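Local coordinates for tyrosine--tRNA ligase (Archaeoglobus fulgidus, PDB 2CYB), which probably charges tRNA(Tyr) with tyrosine in two steps, activating the amino acid with ATP and then passing it to the acceptor end of the tRNA, at residues R8-N13 with M57-A62; P33-G38 with A62-I67. All coordinates share one frame; numbering follows the deposited sequence.

Interaction 1. Residues R8-N13 with M57-A62; sequences RLITRN and MDLQEA
L9 has the largest share of the contact on the 8-13 side, reaching across from helix 3-11 to the last turn of helix 47-61. Its CG lies anti to the backbone N (chi1 172°), which carries both methyls over to the other helix. CD2 rests 3.6 Å from the carbonyl O of D58 and also meets the side chain of E61, coming within 3.7 Å of E61 CD. The E61 chain runs extended and crosses L9 at about a right angle, and CD2 lies against its CB, CG and CD. CD1 packs instead against CB and CG of D58 and lies over one face of the R12 guanidinium, toward its rim. With an alanine here, D58 and E61 would probably lose their apolar cover and the R12 guanidinium the methyl that backs one face. One residue on, I10 turns CG2 to L59 CD2 at 3.8 Å, while its CG1 meets A62 CB at 3.9 Å.

The polar contact is made by R12, beyond the apolar one. R12 extends as far as CD, then bends at chi3 (68°), and its NH1 reaches D58 OD2 at 3.1 Å. This salt bridge carries only a weak hydrogen bond, and the guanidinium and carboxylate planes stand 72° apart. A water adds a second route: it accepts from R12 NE at 3.0 Å and donates to D58 OD1 at 2.6 Å. K55 gives D58 a second salt bridge, at OD1, and also bonds to the carbonyl oxygens of I10 and R12, tying D58 to the I10-R12 backbone.

Around this pair, helix 20-28 packs on I10 through L23 and I27, P261 of helix 250-263 touches R12, and L59 continues inward to L173 and V175 of strand 173-177.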
ATOM      1  N   ARG A   8     -14.071  -3.169  36.542  1.00 42.96           N
ATOM      2  CA  ARG A   8     -15.514  -3.123  36.307  1.00 46.05           C
ATOM      3  C   ARG A   8     -15.872  -1.926  35.432  1.00 41.49           C
ATOM      4  O   ARG A   8     -16.671  -2.037  34.500  1.00 38.92           O
ATOM      5  CB  ARG A   8     -16.270  -3.017  37.637  1.00 53.37           C
ATOM      6  CG  ARG A   8     -15.982  -4.143  38.619  1.00 67.88           C
ATOM      7  CD  ARG A   8     -16.769  -5.408  38.303  1.00 76.62           C
ATOM      8  NE  ARG A   8     -18.168  -5.306  38.717  1.00 84.70           N
ATOM      9  CZ  ARG A   8     -18.570  -5.164  39.978  1.00 88.04           C
ATOM     10  NH1 ARG A   8     -17.681  -5.106  40.960  1.00 88.32           N
ATOM     11  NH2 ARG A   8     -19.865  -5.082  40.258  1.00 86.11           N
ATOM     12  N   LEU A   9     -15.275  -0.781  35.746  1.00 38.28           N
ATOM     13  CA  LEU A   9     -15.514   0.454  35.011  1.00 39.19           C
ATOM     14  C   LEU A   9     -14.967   0.374  33.585  1.00 42.53           C
ATOM     15  O   LEU A   9     -15.632   0.785  32.624  1.00 36.21           O
ATOM     16  CB  LEU A   9     -14.863   1.626  35.752  1.00 37.35           C
ATOM     17  CG  LEU A   9     -14.825   2.987  35.053  1.00 43.32           C
ATOM     18  CD1 LEU A   9     -16.237   3.448  34.712  1.00 45.17           C
ATOM     19  CD2 LEU A   9     -14.130   3.992  35.955  1.00 43.02           C
ATOM     20  N   ILE A  10     -13.758  -0.161  33.452  1.00 39.23           N
ATOM     21  CA  ILE A  10     -13.118  -0.288  32.147  1.00 36.31           C
ATOM     22  C   ILE A  10     -13.924  -1.181  31.221  1.00 34.57           C
ATOM     23  O   ILE A  10     -14.111  -0.867  30.048  1.00 42.41           O
ATOM     24  CB  ILE A  10     -11.686  -0.879  32.262  1.00 33.72           C
ATOM     25  CG1 ILE A  10     -10.754   0.125  32.943  1.00 37.97           C
ATOM     26  CG2 ILE A  10     -11.148  -1.218  30.873  1.00 36.64           C
ATOM     27  CD1 ILE A  10      -9.370  -0.414  33.215  1.00 47.05           C
ATOM     28  N   THR A  11     -14.421  -2.289  31.748  1.00 32.99           N
ATOM     29  CA  THR A  11     -15.165  -3.212  30.910  1.00 33.88           C
ATOM     30  C   THR A  11     -16.647  -2.916  30.789  1.00 30.73           C
ATOM     31  O   THR A  11     -17.353  -3.611  30.059  1.00 37.38           O
ATOM     32  CB  THR A  11     -14.991  -4.646  31.402  1.00 41.26           C
ATOM     33  OG1 THR A  11     -15.420  -4.737  32.764  1.00 46.32           O
ATOM     34  CG2 THR A  11     -13.535  -5.051  31.314  1.00 40.86           C
ATOM     35  N   ARG A  12     -17.118  -1.893  31.494  1.00 39.19           N
ATOM     36  CA  ARG A  12     -18.534  -1.537  31.440  1.00 35.66           C
ATOM     37  C   ARG A  12     -18.936  -1.223  30.007  1.00 38.90           C
ATOM     38  O   ARG A  12     -18.287  -0.421  29.325  1.00 30.07           O
ATOM     39  CB  ARG A  12     -18.827  -0.316  32.317  1.00 36.37           C
ATOM     40  CG  ARG A  12     -20.302   0.117  32.296  1.00 36.25           C
ATOM     41  CD  ARG A  12     -20.564   1.279  33.254  1.00 42.92           C
ATOM     42  NE  ARG A  12     -19.921   2.521  32.830  1.00 40.16           N
ATOM     43  CZ  ARG A  12     -19.836   3.613  33.583  1.00 45.25           C
ATOM     44  NH1 ARG A  12     -19.237   4.708  33.122  1.00 39.08           N
ATOM     45  NH2 ARG A  12     -20.343   3.613  34.810  1.00 40.24           N
ATOM     46  N   ASN A  13     -20.006  -1.870  29.561  1.00 32.86           N
ATOM     47  CA  ASN A  13     -20.528  -1.673  28.221  1.00 35.51           C
ATOM     48  C   ASN A  13     -19.572  -2.073  27.106  1.00 37.49           C
ATOM     49  O   ASN A  13     -19.740  -1.662  25.961  1.00 41.32           O
ATOM     50  CB  ASN A  13     -20.957  -0.219  28.035  1.00 28.79           C
ATOM     51  CG  ASN A  13     -22.227   0.112  28.811  1.00 25.74           C
ATOM     52  OD1 ASN A  13     -23.024  -0.777  29.113  1.00 34.39           O
ATOM     53  ND2 ASN A  13     -22.421   1.384  29.117  1.00 35.00           N
ATOM     54  N   MET A  57     -13.342   8.136  28.498  1.00 39.34           N
ATOM     55  CA  MET A  57     -13.542   8.862  29.752  1.00 41.32           C
ATOM     56  C   MET A  57     -13.561   7.876  30.915  1.00 37.90           C
ATOM     57  O   MET A  57     -13.091   8.189  32.006  1.00 37.95           O
ATOM     58  CB  MET A  57     -14.838   9.680  29.715  1.00 45.14           C
ATOM     59  CG  MET A  57     -14.762  10.882  28.785  1.00 48.34           C
ATOM     60  SD  MET A  57     -16.207  11.964  28.856  1.00 63.06           S
ATOM     61  CE  MET A  57     -15.689  13.113  30.112  1.00 65.85           C
ATOM     62  N   ASP A  58     -14.106   6.685  30.686  1.00 38.84           N
ATOM     63  CA  ASP A  58     -14.122   5.659  31.724  1.00 33.42           C
ATOM     64  C   ASP A  58     -12.664   5.316  32.032  1.00 36.37           C
ATOM     65  O   ASP A  58     -12.252   5.286  33.186  1.00 35.92           O
ATOM     66  CB  ASP A  58     -14.815   4.376  31.238  1.00 29.61           C
ATOM     67  CG  ASP A  58     -16.315   4.544  31.016  1.00 37.06           C
ATOM     68  OD1 ASP A  58     -16.941   3.598  30.478  1.00 37.43           O
ATOM     69  OD2 ASP A  58     -16.867   5.601  31.382  1.00 38.41           O
ATOM     70  N   LEU A  59     -11.886   5.060  30.983  1.00 37.87           N
ATOM     71  CA  LEU A  59     -10.476   4.695  31.127  1.00 34.77           C
ATOM     72  C   LEU A  59      -9.643   5.757  31.829  1.00 40.50           C
ATOM     73  O   LEU A  59      -8.783   5.439  32.658  1.00 41.81           O
ATOM     74  CB  LEU A  59      -9.871   4.383  29.750  1.00 32.42           C
ATOM     75  CG  LEU A  59     -10.233   3.001  29.200  1.00 31.67           C
ATOM     76  CD1 LEU A  59     -10.096   2.971  27.678  1.00 40.18           C
ATOM     77  CD2 LEU A  59      -9.343   1.958  29.850  1.00 35.80           C
ATOM     78  N   GLN A  60      -9.889   7.017  31.493  1.00 34.12           N
ATOM     79  CA  GLN A  60      -9.167   8.124  32.109  1.00 38.10           C
ATOM     80  C   GLN A  60      -9.527   8.178  33.600  1.00 45.61           C
ATOM     81  O   GLN A  60      -8.688   8.486  34.451  1.00 41.65           O
ATOM     82  CB  GLN A  60      -9.545   9.429  31.403  1.00 43.03           C
ATOM     83  CG  GLN A  60      -8.693  10.636  31.758  1.00 53.30           C
ATOM     84  CD  GLN A  60      -9.023  11.200  33.123  1.00 53.70           C
ATOM     85  OE1 GLN A  60     -10.182  11.483  33.418  1.00 52.31           O
ATOM     86  NE2 GLN A  60      -8.005  11.372  33.960  1.00 55.12           N
ATOM     87  N   GLU A  61     -10.780   7.857  33.910  1.00 41.38           N
ATOM     88  CA  GLU A  61     -11.243   7.856  35.293  1.00 42.76           C
ATOM     89  C   GLU A  61     -10.604   6.699  36.048  1.00 44.46           C
ATOM     90  O   GLU A  61     -10.434   6.760  37.267  1.00 44.10           O
ATOM     91  CB  GLU A  61     -12.769   7.723  35.346  1.00 40.74           C
ATOM     92  CG  GLU A  61     -13.330   7.670  36.752  1.00 60.21           C
ATOM     93  CD  GLU A  61     -14.843   7.575  36.775  1.00 73.43           C
ATOM     94  OE1 GLU A  61     -15.414   7.475  37.883  1.00 77.30           O
ATOM     95  OE2 GLU A  61     -15.460   7.600  35.687  1.00 74.74           O
ATOM     96  N   ALA A  62     -10.252   5.643  35.321  1.00 39.91           N
ATOM     97  CA  ALA A  62      -9.626   4.474  35.919  1.00 38.08           C
ATOM     98  C   ALA A  62      -8.102   4.601  35.970  1.00 32.33           C
ATOM     99  O   ALA A  62      -7.410   3.629  36.260  1.00 41.04           O
ATOM    100  CB  ALA A  62     -10.024   3.216  35.158  1.00 37.92           C
TER
HETATM  101  O   HOH W   1     -19.451   3.154  29.953  1.00 37.28           O

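Interaction 2. Residues P33-G38 with A62-I67; sequences PRAYVG and AGFEII. With TYR (tyrosine), chain C.
R34 and E65 face each other on neighbouring parallel strands and are joined by a side-on salt bridge. Two nitrogens of the guanidinium converge on one oxygen: R34 NE donates to E65 OE2 at 2.9 Å and R34 NH2 to the same OE2 at 3.1 Å. OE2 sits at the edge of the guanidinium, and the two flat groups are nearly coplanar, 24° apart. R34 runs out with CG anti to its own N (chi1 -175°) and bends at chi3, a turn that presents the NE edge to the extended E65 chain. L169 O holds NH1, so all three of its nitrogens have a partner. The aliphatic part of R34 lies against I67, its CG 3.9 Å from I67 CD1.

Just before the strands, P33 CB stands over one face of the F64 ring, 3.6 Å from its centroid, a CH-pi contact. A35 CB approaches F64 CD2 at 3.7 Å, and the ring continues to L59 and I10 on the helices behind. G63, with positive phi, closes helix 47-61 in a Schellman motif just before F64.

The backbone ladder alternates from strand to strand: E65 N donates to P33 O at 2.7 Å, A35 N to E65 O, I67 N to A35 O at 2.9 Å, and V37 N only weakly to I67 O. Y36 CB packs on I67 CB, but chi1 at 95°, off the usual staggered values, leads the ring away from I67. The OH of the bound tyrosine meets this ring at its edge, in plane, 2.8 Å from Y36 OH.

Strand 34-39, helix 47-61 and strand 65-70 thus make a beta-alpha-beta crossover of the Rossmann fold of class I synthetases, and strand 34-39 brings Y36 and G38 to the tyrosine pocket.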
ATOM      1  N   PRO A  33      -0.786   2.951  32.349  1.00 63.94           N
ATOM      2  CA  PRO A  33      -1.305   2.370  31.106  1.00 53.29           C
ATOM      3  C   PRO A  33      -1.793   3.438  30.132  1.00 44.84           C
ATOM      4  O   PRO A  33      -2.353   4.458  30.538  1.00 38.51           O
ATOM      5  CB  PRO A  33      -2.449   1.477  31.589  1.00 59.40           C
ATOM      6  CG  PRO A  33      -2.115   1.208  33.033  1.00 61.48           C
ATOM      7  CD  PRO A  33      -1.624   2.548  33.488  1.00 63.61           C
ATOM      8  N   ARG A  34      -1.584   3.195  28.842  1.00 40.40           N
ATOM      9  CA  ARG A  34      -2.007   4.138  27.819  1.00 36.20           C
ATOM     10  C   ARG A  34      -3.015   3.488  26.871  1.00 33.02           C
ATOM     11  O   ARG A  34      -2.807   2.368  26.392  1.00 35.78           O
ATOM     12  CB  ARG A  34      -0.792   4.627  27.023  1.00 41.06           C
ATOM     13  CG  ARG A  34      -1.101   5.714  26.008  1.00 40.54           C
ATOM     14  CD  ARG A  34       0.168   6.176  25.313  1.00 42.08           C
ATOM     15  NE  ARG A  34       1.098   6.807  26.245  1.00 41.87           N
ATOM     16  CZ  ARG A  34       2.276   7.322  25.906  1.00 49.42           C
ATOM     17  NH1 ARG A  34       2.689   7.286  24.642  1.00 35.49           N
ATOM     18  NH2 ARG A  34       3.043   7.880  26.834  1.00 43.54           N
ATOM     19  N   ALA A  35      -4.114   4.193  26.627  1.00 35.53           N
ATOM     20  CA  ALA A  35      -5.157   3.715  25.728  1.00 37.91           C
ATOM     21  C   ALA A  35      -5.454   4.801  24.702  1.00 32.38           C
ATOM     22  O   ALA A  35      -5.180   5.980  24.931  1.00 36.59           O
ATOM     23  CB  ALA A  35      -6.421   3.386  26.512  1.00 34.67           C
ATOM     24  N   TYR A  36      -6.003   4.401  23.561  1.00 29.35           N
ATOM     25  CA  TYR A  36      -6.352   5.365  22.528  1.00 28.62           C
ATOM     26  C   TYR A  36      -7.499   4.847  21.685  1.00 25.50           C
ATOM     27  O   TYR A  36      -7.888   3.687  21.779  1.00 24.67           O
ATOM     28  CB  TYR A  36      -5.158   5.638  21.579  1.00 26.01           C
ATOM     29  CG  TYR A  36      -5.128   4.807  20.289  1.00 28.28           C
ATOM     30  CD1 TYR A  36      -5.023   5.429  19.037  1.00 30.00           C
ATOM     31  CD2 TYR A  36      -5.176   3.410  20.323  1.00 25.69           C
ATOM     32  CE1 TYR A  36      -4.962   4.681  17.854  1.00 31.24           C
ATOM     33  CE2 TYR A  36      -5.118   2.651  19.149  1.00 29.86           C
ATOM     34  CZ  TYR A  36      -5.008   3.294  17.921  1.00 30.22           C
ATOM     35  OH  TYR A  36      -4.924   2.543  16.770  1.00 26.07           O
ATOM     36  N   VAL A  37      -8.022   5.747  20.869  1.00 31.19           N
ATOM     37  CA  VAL A  37      -9.047   5.432  19.894  1.00 27.41           C
ATOM     38  C   VAL A  37      -8.644   6.328  18.741  1.00 29.21           C
ATOM     39  O   VAL A  37      -8.175   7.456  18.945  1.00 26.89           O
ATOM     40  CB  VAL A  37     -10.488   5.811  20.321  1.00 29.03           C
ATOM     41  CG1 VAL A  37     -11.451   5.477  19.161  1.00 28.60           C
ATOM     42  CG2 VAL A  37     -10.909   5.034  21.564  1.00 30.29           C
ATOM     43  N   GLY A  38      -8.791   5.817  17.530  1.00 26.70           N
ATOM     44  CA  GLY A  38      -8.459   6.615  16.371  1.00 26.51           C
ATOM     45  C   GLY A  38      -9.741   6.930  15.645  1.00 28.66           C
ATOM     46  O   GLY A  38     -10.661   6.113  15.631  1.00 24.87           O
ATOM     47  N   ALA A  62     -10.252   5.643  35.321  1.00 39.91           N
ATOM     48  CA  ALA A  62      -9.626   4.474  35.919  1.00 38.08           C
ATOM     49  C   ALA A  62      -8.102   4.601  35.970  1.00 32.33           C
ATOM     50  O   ALA A  62      -7.410   3.629  36.260  1.00 41.04           O
ATOM     51  CB  ALA A  62     -10.024   3.216  35.158  1.00 37.92           C
ATOM     52  N   GLY A  63      -7.583   5.786  35.660  1.00 39.22           N
ATOM     53  CA  GLY A  63      -6.144   5.991  35.728  1.00 43.16           C
ATOM     54  C   GLY A  63      -5.303   5.897  34.465  1.00 47.29           C
ATOM     55  O   GLY A  63      -4.089   6.098  34.526  1.00 41.88           O
ATOM     56  N   PHE A  64      -5.924   5.593  33.328  1.00 45.15           N
ATOM     57  CA  PHE A  64      -5.193   5.480  32.065  1.00 40.02           C
ATOM     58  C   PHE A  64      -4.808   6.825  31.476  1.00 35.07           C
ATOM     59  O   PHE A  64      -5.455   7.841  31.738  1.00 39.68           O
ATOM     60  CB  PHE A  64      -6.033   4.764  31.000  1.00 34.33           C
ATOM     61  CG  PHE A  64      -5.982   3.273  31.067  1.00 34.49           C
ATOM     62  CD1 PHE A  64      -6.511   2.587  32.153  1.00 36.83           C
ATOM     63  CD2 PHE A  64      -5.435   2.542  30.013  1.00 41.28           C
ATOM     64  CE1 PHE A  64      -6.499   1.198  32.190  1.00 37.34           C
ATOM     65  CE2 PHE A  64      -5.418   1.152  30.038  1.00 36.71           C
ATOM     66  CZ  PHE A  64      -5.953   0.475  31.133  1.00 44.72           C
ATOM     67  N   GLU A  65      -3.744   6.806  30.674  1.00 39.90           N
ATOM     68  CA  GLU A  65      -3.271   7.979  29.944  1.00 36.88           C
ATOM     69  C   GLU A  65      -4.104   7.844  28.672  1.00 33.03           C
ATOM     70  O   GLU A  65      -4.243   6.736  28.162  1.00 39.22           O
ATOM     71  CB  GLU A  65      -1.789   7.841  29.563  1.00 41.81           C
ATOM     72  CG  GLU A  65      -0.793   7.899  30.711  1.00 56.17           C
ATOM     73  CD  GLU A  65       0.654   7.829  30.229  1.00 59.22           C
ATOM     74  OE1 GLU A  65       1.567   8.064  31.046  1.00 59.33           O
ATOM     75  OE2 GLU A  65       0.886   7.534  29.035  1.00 46.88           O
ATOM     76  N   ILE A  66      -4.651   8.942  28.163  1.00 33.50           N
ATOM     77  CA  ILE A  66      -5.490   8.866  26.972  1.00 39.77           C
ATOM     78  C   ILE A  66      -4.975   9.600  25.747  1.00 37.03           C
ATOM     79  O   ILE A  66      -4.590  10.769  25.814  1.00 39.75           O
ATOM     80  CB  ILE A  66      -6.917   9.398  27.257  1.00 40.78           C
ATOM     81  CG1 ILE A  66      -7.557   8.615  28.404  1.00 41.28           C
ATOM     82  CG2 ILE A  66      -7.778   9.291  26.002  1.00 42.27           C
ATOM     83  CD1 ILE A  66      -7.690   7.134  28.149  1.00 36.75           C
ATOM     84  N   ILE A  67      -4.977   8.904  24.617  1.00 34.44           N
ATOM     85  CA  ILE A  67      -4.563   9.510  23.364  1.00 30.34           C
ATOM     86  C   ILE A  67      -5.730   9.431  22.387  1.00 34.66           C
ATOM     87  O   ILE A  67      -6.376   8.392  22.265  1.00 29.51           O
ATOM     88  CB  ILE A  67      -3.367   8.774  22.725  1.00 37.76           C
ATOM     89  CG1 ILE A  67      -2.137   8.894  23.623  1.00 43.16           C
ATOM     90  CG2 ILE A  67      -3.075   9.362  21.346  1.00 35.75           C
ATOM     91  CD1 ILE A  67      -0.905   8.236  23.041  1.00 49.51           C
TER
HETATM   92  N   TYR C 401     -10.425   2.352  11.590  1.00 23.64           N
HETATM   93  CA  TYR C 401     -11.078   3.309  12.518  1.00 24.29           C
HETATM   94  C   TYR C 401     -12.545   3.517  12.150  1.00 28.77           C
HETATM   95  O   TYR C 401     -13.212   4.298  12.847  1.00 29.21           O
HETATM   96  CB  TYR C 401     -10.318   4.639  12.493  1.00 27.15           C
HETATM   97  CG  TYR C 401      -8.896   4.476  12.974  1.00 24.91           C
HETATM   98  CD1 TYR C 401      -7.812   4.851  12.180  1.00 25.85           C
HETATM   99  CD2 TYR C 401      -8.638   3.934  14.240  1.00 22.90           C
HETATM  100  CE1 TYR C 401      -6.494   4.693  12.641  1.00 23.28           C
HETATM  101  CE2 TYR C 401      -7.345   3.773  14.705  1.00 26.77           C
HETATM  102  CZ  TYR C 401      -6.275   4.155  13.906  1.00 28.99           C
HETATM  103  OH  TYR C 401      -5.000   4.008  14.390  1.00 25.54           O
HETATM  104  OXT TYR C 401     -13.010   2.884  11.180  1.00 29.79           O

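In the fold
Helix 47-61 connects the two contacts: its last turn takes part in interaction 1, and the chain then passes through A62, which both share, into the second strand of interaction 2. Their centres are about 10 Å apart, and F64 bridges them: its ring touches I10, and its N probably hydrogen-bonds to L59 O, closing the helix. Interaction 1 is partly buried, a helix-to-helix contact of side chains with a water-assisted salt bridge at its margin. Interaction 2 lies mostly in the core and rests on a backbone ladder; its salt bridge, between partly exposed side chains, is two-pronged and nearly coplanar, where that of interaction 1 is single, weak and turned. Only interaction 2 reaches the bound tyrosine.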